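Side-chain contacts in kinesin-like protein KAR3 (Saccharomyces cerevisiae, PDB 1F9V), which hydrolyses ATP as a kinesin motor domain and probably uses the energy to move along microtubules: residues Asn66-Val69 against Phe70-Val73; Glu30-Asp33 against Asn34-Val37; Ile114-Ile117 against Phe118-Asn122. The protein carries 2 engineered substitutions. All coordinates share one frame; numbering follows the deposited sequence.

Contact 1: residues Asn66-Val69 against Phe70-Val73; sequences NVDV and FKEV
D68 and K71 both carry CG anti to the carbonyl carbon, at chi1 -63° and -77°, which sends the two side chains out alongside each other from one face of the helix. The K71 chain runs extended and then bends at its last torsion, and this turns NZ in toward the carboxylate. The salt bridge D68 OD1 to K71 NZ measures 2.8 Å. The other oxygen, D68 OD2, accepts the backbone N of T65, one half of the pattern of a capping box. On another face V69 and V73 lie side by side, with V69 CG1 3.9 Å from V73 CG2. The carbonyl V69 O accepts from both E72 N (3.0 Å) and V73 N (3.3 Å). A water donates to both D68 O and E72 OE1 and so ties E72 to the turn before it. V69 also rests on R10 and F60, while the N66 side chain is held by R10 through OD1 and by the carbonyl of F100 through ND2. This is the first part of helix 66-77 of the kinesin motor domain, packed beside the central sheet and contributing E72 to an ADP pocket, where its backbone carbonyl is hydrogen-bonded to O2' of the nucleotide.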
loop_
_atom_site.group_PDB
_atom_site.type_symbol
_atom_site.label_atom_id
_atom_site.label_comp_id
_atom_site.label_asym_id
_atom_site.label_seq_id
_atom_site.Cartn_x
_atom_site.Cartn_y
_atom_site.Cartn_z
ATOM N N ASN A 66 10.073 -6.874 -9.480
ATOM C CA ASN A 66 8.643 -6.857 -9.208
ATOM C C ASN A 66 8.098 -8.283 -9.165
ATOM O O ASN A 66 7.220 -8.597 -8.365
ATOM C CB ASN A 66 7.918 -6.028 -10.266
ATOM C CG ASN A 66 7.898 -4.555 -9.921
ATOM O OD1 ASN A 66 8.564 -4.124 -8.978
ATOM N ND2 ASN A 66 7.137 -3.773 -10.678
ATOM N N VAL A 67 8.625 -9.162 -10.015
ATOM C CA VAL A 67 8.182 -10.554 -10.018
ATOM C C VAL A 67 8.551 -11.223 -8.681
ATOM O O VAL A 67 7.758 -11.979 -8.114
ATOM C CB VAL A 67 8.812 -11.339 -11.211
ATOM C CG1 VAL A 67 8.703 -12.832 -10.984
ATOM C CG2 VAL A 67 8.117 -10.944 -12.508
ATOM N N ASP A 68 9.750 -10.939 -8.174
ATOM C CA ASP A 68 10.192 -11.499 -6.896
ATOM C C ASP A 68 9.289 -11.007 -5.757
ATOM O O ASP A 68 8.937 -11.762 -4.856
ATOM C CB ASP A 68 11.636 -11.081 -6.591
ATOM C CG ASP A 68 12.627 -11.620 -7.601
ATOM O OD1 ASP A 68 12.373 -12.712 -8.156
ATOM O OD2 ASP A 68 13.656 -10.949 -7.842
ATOM N N VAL A 69 8.925 -9.730 -5.805
ATOM C CA VAL A 69 8.073 -9.148 -4.773
ATOM C C VAL A 69 6.706 -9.821 -4.768
ATOM O O VAL A 69 6.183 -10.182 -3.716
ATOM C CB VAL A 69 7.889 -7.626 -4.997
ATOM C CG1 VAL A 69 6.742 -7.094 -4.117
ATOM C CG2 VAL A 69 9.199 -6.895 -4.688
ATOM N N PHE A 70 6.133 -10.021 -5.946
ATOM C CA PHE A 70 4.818 -10.632 -5.988
ATOM C C PHE A 70 4.783 -12.076 -5.519
ATOM O O PHE A 70 3.714 -12.607 -5.219
ATOM C CB PHE A 70 4.202 -10.518 -7.383
ATOM C CG PHE A 70 2.714 -10.705 -7.384
ATOM C CD1 PHE A 70 1.880 -9.708 -6.887
ATOM C CD2 PHE A 70 2.150 -11.898 -7.818
ATOM C CE1 PHE A 70 0.501 -9.902 -6.816
ATOM C CE2 PHE A 70 0.773 -12.102 -7.753
ATOM C CZ PHE A 70 -0.052 -11.097 -7.247
ATOM N N LYS A 71 5.944 -12.723 -5.442
ATOM C CA LYS A 71 5.971 -14.103 -4.979
ATOM C C LYS A 71 5.436 -14.134 -3.557
ATOM O O LYS A 71 4.859 -15.124 -3.116
ATOM C CB LYS A 71 7.397 -14.662 -5.015
ATOM C CG LYS A 71 7.872 -15.040 -6.411
ATOM C CD LYS A 71 9.117 -15.913 -6.351
ATOM C CE LYS A 71 9.769 -16.023 -7.720
ATOM N NZ LYS A 71 10.962 -15.138 -7.832
ATOM N N GLU A 72 5.629 -13.038 -2.835
ATOM C CA GLU A 72 5.143 -12.951 -1.467
ATOM C C GLU A 72 3.719 -12.389 -1.464
ATOM O O GLU A 72 2.827 -12.936 -0.819
ATOM C CB GLU A 72 6.058 -12.048 -0.634
ATOM C CG GLU A 72 7.534 -12.430 -0.677
ATOM C CD GLU A 72 7.771 -13.889 -0.326
ATOM O OE1 GLU A 72 8.551 -14.553 -1.043
ATOM O OE2 GLU A 72 7.177 -14.374 0.662
ATOM N N VAL A 73 3.509 -11.315 -2.216
ATOM C CA VAL A 73 2.212 -10.650 -2.278
ATOM C C VAL A 73 1.055 -11.482 -2.825
ATOM O O VAL A 73 -0.089 -11.292 -2.422
ATOM C CB VAL A 73 2.325 -9.345 -3.092
ATOM C CG1 VAL A 73 1.013 -8.553 -3.021
ATOM C CG2 VAL A 73 3.482 -8.511 -2.553
HETATM O O HOH W 1 10.305 -13.202 -3.049
#

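Contact 2: residues Glu30-Asp33 against Asn34-Val37; sequences EFDD and NSGV
D32 and S35 carry most of the polar contact. S35 OG donates to D32 OD2 at 2.6 Å, and it comes from well above the carboxylate plane rather than within it. With chi1 67°, S35 OG lies between its own backbone N and carbonyl carbon, where it reaches D32 OD2. The other carboxylate oxygen faces the backbone. D32 OD1 takes N34 N at 3.0 Å and S35 N at 3.4 Å, both weak bonds. The first of them closes an Asx turn. N34 CB also lies against D32 OD1, and the N34 amide stands nearly at right angles to the carboxylate.

Backbone bonds fix the loop itself. D32 O accepts G36 N at 2.7 Å, and a weak bond from S35 N. D32 N donates to V37 O at 2.9 Å. The turn D32-V37 lies in the loop between strands 24-28 and 38-44 of the small antiparallel sheet. D33, N34 and S35 have helical backbone angles. G36 ends the turn in the left-handed region (phi 80°), where a side chain would be jammed against the carbonyl before it.

The F31 ring packs against the backbone of G36 and V37. It lies against the returning chain: V37 O sits over one face, 3.7 Å from F31 CD2 and offset toward the rim. F31 CZ approaches G36 C to 3.4 Å, at an oblique angle. The same ring makes a cation-pi contact with K58.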
loop_
_atom_site.group_PDB
_atom_site.type_symbol
_atom_site.label_atom_id
_atom_site.label_comp_id
_atom_site.label_asym_id
_atom_site.label_seq_id
_atom_site.Cartn_x
_atom_site.Cartn_y
_atom_site.Cartn_z
ATOM N N GLU A 30 19.989 -11.594 5.801
ATOM C CA GLU A 30 19.198 -12.641 5.177
ATOM C C GLU A 30 17.991 -12.944 6.065
ATOM O O GLU A 30 18.080 -12.862 7.289
ATOM C CB GLU A 30 20.059 -13.897 4.982
ATOM C CG GLU A 30 21.303 -13.961 5.886
ATOM C CD GLU A 30 22.464 -13.068 5.421
ATOM O OE1 GLU A 30 22.918 -12.214 6.222
ATOM O OE2 GLU A 30 22.930 -13.222 4.266
ATOM N N PHE A 31 16.859 -13.266 5.446
ATOM C CA PHE A 31 15.643 -13.583 6.195
ATOM C C PHE A 31 15.937 -14.698 7.198
ATOM O O PHE A 31 16.573 -15.700 6.855
ATOM C CB PHE A 31 14.531 -14.025 5.237
ATOM C CG PHE A 31 13.228 -14.330 5.919
ATOM C CD1 PHE A 31 12.895 -15.635 6.256
ATOM C CD2 PHE A 31 12.337 -13.312 6.229
ATOM C CE1 PHE A 31 11.689 -15.925 6.894
ATOM C CE2 PHE A 31 11.129 -13.589 6.864
ATOM C CZ PHE A 31 10.803 -14.896 7.198
ATOM N N ASP A 32 15.474 -14.516 8.434
ATOM C CA ASP A 32 15.691 -15.495 9.495
ATOM C C ASP A 32 14.522 -16.467 9.574
ATOM O O ASP A 32 13.499 -16.171 10.193
ATOM C CB ASP A 32 15.870 -14.780 10.842
ATOM C CG ASP A 32 16.071 -15.747 11.999
ATOM O OD1 ASP A 32 16.174 -16.964 11.756
ATOM O OD2 ASP A 32 16.122 -15.287 13.159
ATOM N N ASP A 33 14.685 -17.627 8.947
ATOM C CA ASP A 33 13.649 -18.654 8.933
ATOM C C ASP A 33 13.219 -19.064 10.339
ATOM O O ASP A 33 12.050 -19.360 10.578
ATOM C CB ASP A 33 14.152 -19.890 8.177
ATOM C CG ASP A 33 14.321 -19.638 6.691
ATOM O OD1 ASP A 33 15.474 -19.700 6.210
ATOM O OD2 ASP A 33 13.305 -19.380 6.006
ATOM N N ASN A 34 14.176 -19.078 11.260
ATOM C CA ASN A 34 13.943 -19.464 12.652
ATOM C C ASN A 34 12.978 -18.532 13.388
ATOM O O ASN A 34 12.130 -18.987 14.157
ATOM C CB ASN A 34 15.287 -19.502 13.396
ATOM C CG ASN A 34 15.284 -20.453 14.586
ATOM O OD1 ASN A 34 14.232 -20.787 15.130
ATOM N ND2 ASN A 34 16.475 -20.888 14.997
ATOM N N SER A 35 13.106 -17.231 13.149
ATOM C CA SER A 35 12.263 -16.255 13.830
ATOM C C SER A 35 11.147 -15.668 12.973
ATOM O O SER A 35 10.225 -15.050 13.495
ATOM C CB SER A 35 13.135 -15.128 14.391
ATOM O OG SER A 35 13.719 -14.368 13.351
ATOM N N GLY A 36 11.226 -15.852 11.663
ATOM C CA GLY A 36 10.186 -15.334 10.792
ATOM C C GLY A 36 10.246 -13.856 10.437
ATOM O O GLY A 36 9.249 -13.293 9.980
ATOM N N VAL A 37 11.394 -13.216 10.650
ATOM C CA VAL A 37 11.546 -11.805 10.305
ATOM C C VAL A 37 12.887 -11.584 9.616
ATOM O O VAL A 37 13.731 -12.480 9.580
ATOM C CB VAL A 37 11.472 -10.873 11.550
ATOM C CG1 VAL A 37 10.148 -11.075 12.271
ATOM C CG2 VAL A 37 12.641 -11.147 12.494
#

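Contact 3: residues Ile114-Ile117 against Phe118-Asn122; sequences ISHI and FNWIN
Helix 109-124 of the motor domain carries H116 and W120 one turn apart, and their rings form an offset edge-to-face pair. The edge of W120 meets the face of H116. The centroids of the H116 ring and the W120 five-membered ring are 4.7 Å apart, and the planes stand at 86°. W120 CD1 sits over the imidazole, displaced toward its rim, and is 3.5 Å from H116 NE2. H116 has CG anti to the backbone N (chi1 -171°), which lays its ring forward along the helix, alongside the W120 side chain. Both nitrogens of H116 have polar partners. NE2 is hydrogen-bonded to the side chain of Q78. H116 ND1 lies 2.8 Å from a water in the plane of the ring, and this water accepts from N119 ND2. Replacing H116 by alanine removes the ring, and the W120 edge would probably lose the face it packs on, and Q78 and the water a partner each.

Another side of the helix packs on the central sheet of the kinesin fold. I114 touches F221 and I117 touches L225, both of strand 218-228, while F118 and I121 touch V133 of strand 130-141. Within the helix, I114 CG2 meets the edge of the F118 ring in its plane, 3.9 Å from F118 CD2. I117 and I121 meet through I117 CG2 and I121 CD1, 3.6 Å apart.

Regular i to i+4 backbone bonds join the same residues. I121 N donates to I117 O at 2.8 Å, and F118 N to I114 O at 3.1 Å.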
loop_
_atom_site.group_PDB
_atom_site.type_symbol
_atom_site.label_atom_id
_atom_site.label_comp_id
_atom_site.label_asym_id
_atom_site.label_seq_id
_atom_site.Cartn_x
_atom_site.Cartn_y
_atom_site.Cartn_z
ATOM N N ILE A 114 -4.321 -8.580 -10.483
ATOM C CA ILE A 114 -5.419 -8.889 -11.384
ATOM C C ILE A 114 -5.172 -10.195 -12.142
ATOM O O ILE A 114 -6.063 -11.035 -12.244
ATOM C CB ILE A 114 -5.653 -7.724 -12.357
ATOM C CG1 ILE A 114 -6.312 -6.574 -11.585
ATOM C CG2 ILE A 114 -6.541 -8.163 -13.517
ATOM C CD1 ILE A 114 -6.314 -5.261 -12.297
ATOM N N SER A 115 -3.959 -10.378 -12.654
ATOM C CA SER A 115 -3.627 -11.607 -13.378
ATOM C C SER A 115 -3.707 -12.826 -12.463
ATOM O O SER A 115 -4.187 -13.887 -12.865
ATOM C CB SER A 115 -2.217 -11.517 -13.959
ATOM O OG SER A 115 -2.128 -10.470 -14.898
ATOM N N HIS A 116 -3.225 -12.671 -11.233
ATOM C CA HIS A 116 -3.236 -13.756 -10.265
ATOM C C HIS A 116 -4.664 -14.141 -9.890
ATOM O O HIS A 116 -4.990 -15.322 -9.775
ATOM C CB HIS A 116 -2.462 -13.337 -9.010
ATOM C CG HIS A 116 -2.226 -14.450 -8.036
ATOM N ND1 HIS A 116 -1.667 -15.657 -8.402
ATOM C CD2 HIS A 116 -2.458 -14.532 -6.705
ATOM C CE1 HIS A 116 -1.565 -16.432 -7.337
ATOM N NE2 HIS A 116 -2.038 -15.773 -6.294
ATOM N N ILE A 117 -5.514 -13.141 -9.693
ATOM C CA ILE A 117 -6.905 -13.393 -9.322
ATOM C C ILE A 117 -7.662 -14.139 -10.424
ATOM O O ILE A 117 -8.424 -15.065 -10.142
ATOM C CB ILE A 117 -7.641 -12.071 -8.993
ATOM C CG1 ILE A 117 -7.235 -11.589 -7.595
ATOM C CG2 ILE A 117 -9.151 -12.277 -9.047
ATOM C CD1 ILE A 117 -7.607 -10.139 -7.305
ATOM N N PHE A 118 -7.450 -13.745 -11.673
ATOM C CA PHE A 118 -8.131 -14.409 -12.773
ATOM C C PHE A 118 -7.621 -15.835 -12.966
ATOM O O PHE A 118 -8.374 -16.717 -13.375
ATOM C CB PHE A 118 -7.989 -13.584 -14.053
ATOM C CG PHE A 118 -9.086 -12.571 -14.228
ATOM C CD1 PHE A 118 -10.393 -12.982 -14.480
ATOM C CD2 PHE A 118 -8.827 -11.212 -14.102
ATOM C CE1 PHE A 118 -11.424 -12.052 -14.602
ATOM C CE2 PHE A 118 -9.852 -10.275 -14.222
ATOM C CZ PHE A 118 -11.154 -10.701 -14.472
ATOM N N ASN A 119 -6.347 -16.075 -12.657
ATOM C CA ASN A 119 -5.804 -17.428 -12.782
ATOM C C ASN A 119 -6.528 -18.291 -11.760
ATOM O O ASN A 119 -6.877 -19.439 -12.026
ATOM C CB ASN A 119 -4.301 -17.456 -12.489
ATOM C CG ASN A 119 -3.473 -16.859 -13.611
ATOM O OD1 ASN A 119 -3.942 -16.721 -14.744
ATOM N ND2 ASN A 119 -2.229 -16.496 -13.298
ATOM N N TRP A 120 -6.756 -17.719 -10.583
ATOM C CA TRP A 120 -7.444 -18.423 -9.510
ATOM C C TRP A 120 -8.923 -18.601 -9.829
ATOM O O TRP A 120 -9.510 -19.639 -9.526
ATOM C CB TRP A 120 -7.295 -17.648 -8.204
ATOM C CG TRP A 120 -6.190 -18.160 -7.357
ATOM C CD1 TRP A 120 -5.008 -17.533 -7.083
ATOM C CD2 TRP A 120 -6.150 -19.414 -6.671
ATOM N NE1 TRP A 120 -4.234 -18.321 -6.268
ATOM C CE2 TRP A 120 -4.908 -19.481 -5.997
ATOM C CE3 TRP A 120 -7.042 -20.488 -6.556
ATOM C CZ2 TRP A 120 -4.534 -20.584 -5.221
ATOM C CZ3 TRP A 120 -6.669 -21.587 -5.784
ATOM C CH2 TRP A 120 -5.424 -21.623 -5.125
ATOM N N ILE A 121 -9.515 -17.577 -10.435
ATOM C CA ILE A 121 -10.925 -17.618 -10.792
ATOM C C ILE A 121 -11.162 -18.759 -11.780
ATOM O O ILE A 121 -12.124 -19.514 -11.648
ATOM C CB ILE A 121 -11.385 -16.271 -11.414
ATOM C CG1 ILE A 121 -11.532 -15.210 -10.309
ATOM C CG2 ILE A 121 -12.709 -16.460 -12.159
ATOM C CD1 ILE A 121 -11.899 -13.828 -10.806
ATOM N N ASN A 122 -10.278 -18.894 -12.763
ATOM C CA ASN A 122 -10.421 -19.962 -13.742
ATOM C C ASN A 122 -10.282 -21.307 -13.048
ATOM O O ASN A 122 -11.049 -22.234 -13.314
ATOM C CB ASN A 122 -9.365 -19.818 -14.832
ATOM C CG ASN A 122 -9.552 -18.560 -15.642
ATOM O OD1 ASN A 122 -10.670 -18.229 -16.039
ATOM N ND2 ASN A 122 -8.461 -17.840 -15.887
HETATM O O HOH W 2 -0.905 -16.935 -10.765
#

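In chain order come contact 2, contact 1 and contact 3. Contact 2 is the hairpin tip of the small three-stranded sheet. Contacts 1 and 3 lie on helices 66-77 and 109-124, both packed on the large mixed sheet. Their centres are about 15 Å apart and the helices touch: F70 CE2 is 3.7 Å from H116 CB. Contact 2 is about 18 Å from contact 1, centre to centre, and about 30 Å from contact 3. K58 stands between contacts 1 and 2, a cation-pi partner of F31 and a long, weak ion-pair partner of E72. Contact 1 sits between the hairpin and helix 109-124, beside the ADP pocket that includes E72, separate from the P-loop site.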